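Local coordinates for DUF4847 domain-containing protein (Bacteroides vulgatus, PDB 4ZGF), which is of unknown function but binds calcium and belongs to a family of the calycin clan, related to lipocalin-like proteins, at residues A[3-16]-A[50-62]. Numbering follows the deposited sequence. Where two conformers were deposited one is given.
Sequences EEIFASGTWHVVDF and LDIIHGFNITFKA. With ACT (acetate ion), chain J.
Phe6 and Phe60 each hold CG opposite the carbonyl carbon (chi1 -78° and -60°), and these torsions bring their rings together in a T-shaped stack with planes at 89°. Phe6 CD2 lies over the centre of the Phe60 ring, 3.8 Å from Phe60 CD2, while Trp11 CD1 meets the edge of the same ring. The stack packs the end of helix 2-6 against the end of strand 57-60, beyond the last directly hydrogen-bonded pair. That pair is Trp11 and Ile58: Trp11 N reaches Ile58 O at 2.9 Å, and Ile58 N returns to Trp11 O at 2.8 Å. Towards helix 2-6, a water accepts from Phe60 N and lies within hydrogen-bonding distance of Phe6 O and Gly9 O. Phe6 O also accepts a bond from Trp11 NE1 at 3.2 Å, from above its carbonyl plane, which helps fix the indole's rotation. At the other end, Val13 N bonds to Phe56 O, and Val13 CG2 runs alongside Phe56 CB at 3.6 Å. Ile53 sends CD1 to Val13 CG1 and to the edge of the Phe16 ring. His54 ND1 donates an almost straight 2.7 Å bond to OXT of an acetate, probably from the crystallisation liquor, and a water joins NE2 to Val14 O. Strand 57-60 thus pairs antiparallel with strand 11-21 in the curled sheet of this calycin-clan fold; strand 65-70 adjoins its other edge, strand 132-136 pairs with 11-21, and helix 100-111 packs against Val13, Phe56 and Ile58.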
loop_
_atom_site.group_PDB
_atom_site.type_symbol
_atom_site.label_atom_id
_atom_site.label_comp_id
_atom_site.label_asym_id
_atom_site.label_seq_id
_atom_site.Cartn_x
_atom_site.Cartn_y
_atom_site.Cartn_z
ATOM N N GLU A 3 -6.887 11.156 -11.311
ATOM C CA GLU A 3 -5.526 11.674 -11.234
ATOM C C GLU A 3 -5.339 12.604 -10.029
ATOM O O GLU A 3 -4.243 12.701 -9.484
ATOM C CB GLU A 3 -5.095 12.369 -12.526
ATOM C CG GLU A 3 -5.097 11.455 -13.763
ATOM C CD GLU A 3 -6.460 11.251 -14.428
ATOM O OE1 GLU A 3 -7.481 11.864 -13.976
ATOM O OE2 GLU A 3 -6.470 10.462 -15.399
ATOM N N GLU A 4 -6.408 13.268 -9.596
ATOM C CA GLU A 4 -6.328 14.155 -8.478
ATOM C C GLU A 4 -5.972 13.443 -7.177
ATOM O O GLU A 4 -5.314 14.079 -6.335
ATOM C CB GLU A 4 -7.586 15.005 -8.390
ATOM C CG GLU A 4 -7.697 15.997 -9.555
ATOM C CD GLU A 4 -9.020 16.723 -9.596
ATOM O OE1 GLU A 4 -9.444 17.264 -8.553
ATOM O OE2 GLU A 4 -9.619 16.764 -10.677
ATOM N N ILE A 5 -6.312 12.131 -7.042
ATOM C CA ILE A 5 -5.854 11.345 -5.877
ATOM C C ILE A 5 -4.601 10.514 -6.203
ATOM O O ILE A 5 -3.619 10.532 -5.455
ATOM C CB ILE A 5 -6.962 10.487 -5.217
ATOM C CG1 ILE A 5 -6.406 9.609 -4.101
ATOM C CG2 ILE A 5 -7.748 9.651 -6.195
ATOM C CD1 ILE A 5 -7.395 9.199 -3.007
ATOM N N PHE A 6 -4.611 9.778 -7.296
ATOM C CA PHE A 6 -3.465 8.886 -7.557
ATOM C C PHE A 6 -2.174 9.647 -7.857
ATOM O O PHE A 6 -1.135 9.283 -7.292
ATOM C CB PHE A 6 -3.779 7.874 -8.665
ATOM C CG PHE A 6 -4.633 6.745 -8.172
ATOM C CD1 PHE A 6 -6.023 6.834 -8.126
ATOM C CD2 PHE A 6 -4.047 5.605 -7.706
ATOM C CE1 PHE A 6 -6.785 5.787 -7.625
ATOM C CE2 PHE A 6 -4.797 4.558 -7.202
ATOM C CZ PHE A 6 -6.165 4.657 -7.147
ATOM N N ALA A 7 -2.244 10.658 -8.725
ATOM C CA ALA A 7 -1.037 11.326 -9.229
ATOM C C ALA A 7 -0.752 12.617 -8.458
ATOM O O ALA A 7 -0.509 13.682 -9.027
ATOM C CB ALA A 7 -1.172 11.578 -10.729
ATOM N N SER A 8 -0.804 12.523 -7.143
ATOM C CA SER A 8 -0.731 13.647 -6.225
ATOM C C SER A 8 0.562 13.730 -5.433
ATOM O O SER A 8 0.604 14.394 -4.371
ATOM C CB SER A 8 -1.906 13.549 -5.283
ATOM O OG SER A 8 -1.832 12.326 -4.555
ATOM N N GLY A 9 1.591 13.060 -5.919
ATOM C CA GLY A 9 2.880 13.009 -5.213
ATOM C C GLY A 9 3.186 11.586 -4.764
ATOM O O GLY A 9 2.331 10.704 -4.757
ATOM N N THR A 10 4.435 11.366 -4.360
ATOM C CA THR A 10 4.874 10.078 -3.873
ATOM C C THR A 10 3.931 9.579 -2.775
ATOM O O THR A 10 3.620 10.342 -1.842
ATOM C CB THR A 10 6.303 10.181 -3.246
ATOM O OG1 THR A 10 7.129 11.060 -4.052
ATOM C CG2 THR A 10 6.902 8.786 -3.114
ATOM N N TRP A 11 3.584 8.289 -2.822
ATOM C CA TRP A 11 2.839 7.598 -1.788
ATOM C C TRP A 11 3.767 6.621 -1.059
ATOM O O TRP A 11 4.415 5.779 -1.687
ATOM C CB TRP A 11 1.646 6.844 -2.400
ATOM C CG TRP A 11 0.502 7.690 -2.861
ATOM C CD1 TRP A 11 0.126 7.890 -4.150
ATOM C CD2 TRP A 11 -0.436 8.422 -2.048
ATOM N NE1 TRP A 11 -1.011 8.664 -4.200
ATOM C CE2 TRP A 11 -1.383 8.995 -2.922
ATOM C CE3 TRP A 11 -0.556 8.657 -0.673
ATOM C CZ2 TRP A 11 -2.457 9.750 -2.461
ATOM C CZ3 TRP A 11 -1.625 9.414 -0.234
ATOM C CH2 TRP A 11 -2.548 9.950 -1.114
ATOM N N HIS A 12 3.806 6.727 0.270
ATOM C CA HIS A 12 4.667 5.948 1.140
ATOM C C HIS A 12 3.828 5.019 2.000
ATOM O O HIS A 12 2.787 5.435 2.526
ATOM C CB HIS A 12 5.452 6.906 2.063
ATOM C CG HIS A 12 6.369 7.836 1.362
ATOM N ND1 HIS A 12 7.692 7.541 1.151
ATOM C CD2 HIS A 12 6.132 9.059 0.828
ATOM C CE1 HIS A 12 8.233 8.568 0.537
ATOM N NE2 HIS A 12 7.321 9.495 0.323
ATOM N N VAL A 13 4.261 3.770 2.187
ATOM C CA VAL A 13 3.442 2.826 2.957
ATOM C C VAL A 13 3.384 3.223 4.440
ATOM O O VAL A 13 4.378 3.524 5.091
ATOM C CB VAL A 13 4.014 1.400 2.830
ATOM C CG1 VAL A 13 3.347 0.440 3.788
ATOM C CG2 VAL A 13 3.836 0.907 1.414
ATOM N N VAL A 14 2.144 3.181 4.942
ATOM C CA VAL A 14 1.859 3.300 6.380
ATOM C C VAL A 14 1.805 1.906 6.998
ATOM O O VAL A 14 2.597 1.581 7.890
ATOM C CB VAL A 14 0.578 4.114 6.628
ATOM C CG1 VAL A 14 0.243 4.157 8.115
ATOM C CG2 VAL A 14 0.709 5.510 6.059
ATOM N N ASP A 15 0.863 1.060 6.562
ATOM C CA ASP A 15 0.768 -0.321 7.081
ATOM C C ASP A 15 -0.208 -1.076 6.186
ATOM O O ASP A 15 -0.859 -0.505 5.285
ATOM C CB ASP A 15 0.279 -0.319 8.561
ATOM C CG ASP A 15 0.790 -1.466 9.433
ATOM O OD1 ASP A 15 1.126 -2.541 8.892
ATOM O OD2 ASP A 15 0.794 -1.259 10.676
ATOM N N PHE A 16 -0.260 -2.370 6.471
ATOM C CA PHE A 16 -1.288 -3.286 5.958
ATOM C C PHE A 16 -2.335 -3.421 7.034
ATOM O O PHE A 16 -1.994 -3.533 8.204
ATOM C CB PHE A 16 -0.652 -4.644 5.655
ATOM C CG PHE A 16 0.390 -4.621 4.565
ATOM C CD1 PHE A 16 1.704 -4.289 4.849
ATOM C CD2 PHE A 16 0.077 -4.965 3.251
ATOM C CE1 PHE A 16 2.684 -4.270 3.855
ATOM C CE2 PHE A 16 1.053 -4.974 2.262
ATOM C CZ PHE A 16 2.342 -4.638 2.565
ATOM N N LEU A 50 8.345 -2.785 10.333
ATOM C CA LEU A 50 7.986 -1.388 10.100
ATOM C C LEU A 50 9.111 -0.640 9.401
ATOM O O LEU A 50 8.856 0.127 8.460
ATOM C CB LEU A 50 7.629 -0.706 11.424
ATOM C CG LEU A 50 6.280 -1.097 12.002
ATOM C CD1 LEU A 50 6.191 -0.614 13.442
ATOM C CD2 LEU A 50 5.126 -0.557 11.178
ATOM N N ASP A 51 10.352 -0.813 9.849
ATOM C CA ASP A 51 11.435 -0.086 9.201
ATOM C C ASP A 51 11.565 -0.488 7.740
ATOM O O ASP A 51 11.810 0.350 6.854
ATOM C CB ASP A 51 12.710 -0.249 9.992
ATOM C CG ASP A 51 13.820 0.628 9.486
ATOM O OD1 ASP A 51 13.608 1.834 9.308
ATOM O OD2 ASP A 51 14.887 0.082 9.179
ATOM N N ILE A 52 11.359 -1.771 7.443
ATOM C CA ILE A 52 11.407 -2.238 6.048
ATOM C C ILE A 52 10.266 -1.628 5.210
ATOM O O ILE A 52 10.489 -1.006 4.167
ATOM C CB ILE A 52 11.401 -3.770 5.968
ATOM C CG1 ILE A 52 12.730 -4.320 6.504
ATOM C CG2 ILE A 52 11.132 -4.239 4.545
ATOM C CD1 ILE A 52 12.740 -5.798 6.802
ATOM N N ILE A 53 9.021 -1.802 5.673
ATOM C CA ILE A 53 7.896 -1.409 4.809
ATOM C C ILE A 53 7.770 0.105 4.708
ATOM O O ILE A 53 7.234 0.622 3.728
ATOM C CB ILE A 53 6.556 -2.054 5.221
ATOM C CG1 ILE A 53 5.997 -1.466 6.514
ATOM C CG2 ILE A 53 6.699 -3.567 5.211
ATOM C CD1 ILE A 53 4.624 -1.988 6.907
ATOM N N HIS A 54 8.292 0.844 5.706
ATOM C CA HIS A 54 8.285 2.287 5.585
ATOM C C HIS A 54 9.143 2.792 4.423
ATOM O O HIS A 54 8.924 3.908 3.941
ATOM C CB HIS A 54 8.726 2.955 6.878
ATOM C CG HIS A 54 7.741 2.820 7.979
ATOM N ND1 HIS A 54 8.117 3.019 9.287
ATOM C CD2 HIS A 54 6.413 2.575 7.998
ATOM C CE1 HIS A 54 7.070 2.900 10.074
ATOM N NE2 HIS A 54 6.022 2.626 9.333
ATOM N N GLY A 55 10.103 1.976 3.981
ATOM C CA GLY A 55 10.872 2.292 2.790
ATOM C C GLY A 55 10.144 2.059 1.480
ATOM O O GLY A 55 10.697 2.370 0.417
ATOM N N PHE A 56 8.938 1.509 1.518
ATOM C CA PHE A 56 8.200 1.186 0.294
ATOM C C PHE A 56 7.394 2.398 -0.158
ATOM O O PHE A 56 6.646 2.997 0.618
ATOM C CB PHE A 56 7.242 0.010 0.520
ATOM C CG PHE A 56 7.876 -1.325 0.805
ATOM C CD1 PHE A 56 9.232 -1.516 0.939
ATOM C CD2 PHE A 56 7.057 -2.443 0.917
ATOM C CE1 PHE A 56 9.752 -2.771 1.201
ATOM C CE2 PHE A 56 7.589 -3.691 1.144
ATOM C CZ PHE A 56 8.944 -3.871 1.272
ATOM N N ASN A 57 7.536 2.751 -1.440
ATOM C CA ASN A 57 6.805 3.892 -1.974
ATOM C C ASN A 57 6.489 3.652 -3.456
ATOM O O ASN A 57 7.112 2.815 -4.124
ATOM C CB ASN A 57 7.560 5.212 -1.706
ATOM C CG ASN A 57 8.935 5.261 -2.309
ATOM O OD1 ASN A 57 9.094 5.566 -3.480
ATOM N ND2 ASN A 57 9.935 4.928 -1.545
ATOM N N ILE A 58 5.505 4.402 -3.927
ATOM C CA ILE A 58 5.027 4.301 -5.294
ATOM C C ILE A 58 4.588 5.674 -5.762
ATOM O O ILE A 58 4.024 6.449 -4.999
ATOM C CB ILE A 58 3.875 3.235 -5.391
ATOM C CG1 ILE A 58 3.463 2.952 -6.848
ATOM C CG2 ILE A 58 2.690 3.610 -4.527
ATOM C CD1 ILE A 58 2.619 1.701 -6.988
ATOM N N THR A 59 4.839 5.962 -7.045
ATOM C CA THR A 59 4.443 7.210 -7.662
ATOM C C THR A 59 3.668 6.879 -8.942
ATOM O O THR A 59 4.216 6.304 -9.883
ATOM C CB THR A 59 5.661 8.088 -7.966
ATOM O OG1 THR A 59 6.374 8.329 -6.745
ATOM C CG2 THR A 59 5.259 9.406 -8.565
ATOM N N PHE A 60 2.385 7.250 -8.932
ATOM C CA PHE A 60 1.538 7.095 -10.103
ATOM C C PHE A 60 1.633 8.369 -10.949
ATOM O O PHE A 60 1.477 9.469 -10.445
ATOM C CB PHE A 60 0.077 6.919 -9.657
ATOM C CG PHE A 60 -0.176 5.714 -8.770
ATOM C CD1 PHE A 60 -0.392 4.453 -9.323
ATOM C CD2 PHE A 60 -0.223 5.836 -7.393
ATOM C CE1 PHE A 60 -0.602 3.353 -8.493
ATOM C CE2 PHE A 60 -0.439 4.749 -6.579
ATOM C CZ PHE A 60 -0.645 3.509 -7.116
ATOM N N LYS A 61 1.861 8.195 -12.245
ATOM C CA LYS A 61 1.851 9.301 -13.201
ATOM C C LYS A 61 0.538 9.364 -13.937
ATOM O O LYS A 61 -0.083 8.342 -14.189
ATOM C CB LYS A 61 3.021 9.182 -14.173
ATOM C CG LYS A 61 4.356 9.492 -13.571
ATOM C CD LYS A 61 5.428 9.643 -14.640
ATOM C CE LYS A 61 6.767 9.984 -14.020
ATOM N NZ LYS A 61 7.827 10.330 -14.998
ATOM N N ALA A 62 0.159 10.583 -14.345
ATOM C CA ALA A 62 -1.099 10.791 -15.054
ATOM C C ALA A 62 -1.128 10.131 -16.431
ATOM O O ALA A 62 -2.209 9.969 -17.010
ATOM C CB ALA A 62 -1.419 12.271 -15.162
HETATM C C ACT J . 10.996 3.642 10.993
HETATM O O ACT J . 12.189 4.028 11.190
HETATM O OXT ACT J . 10.682 3.444 9.905
HETATM C CH3 ACT J . 10.028 3.459 12.139
HETATM O O HOH W 1 1.592 9.175 -6.968
HETATM O O HOH W 2 2.367 11.683 -8.252
HETATM O O HOH W 3 8.212 10.402 -6.564
HETATM O O HOH W 4 9.387 5.361 1.479
HETATM O O HOH W 5 6.618 5.213 4.851
HETATM O O HOH W 6 3.401 2.797 10.141
#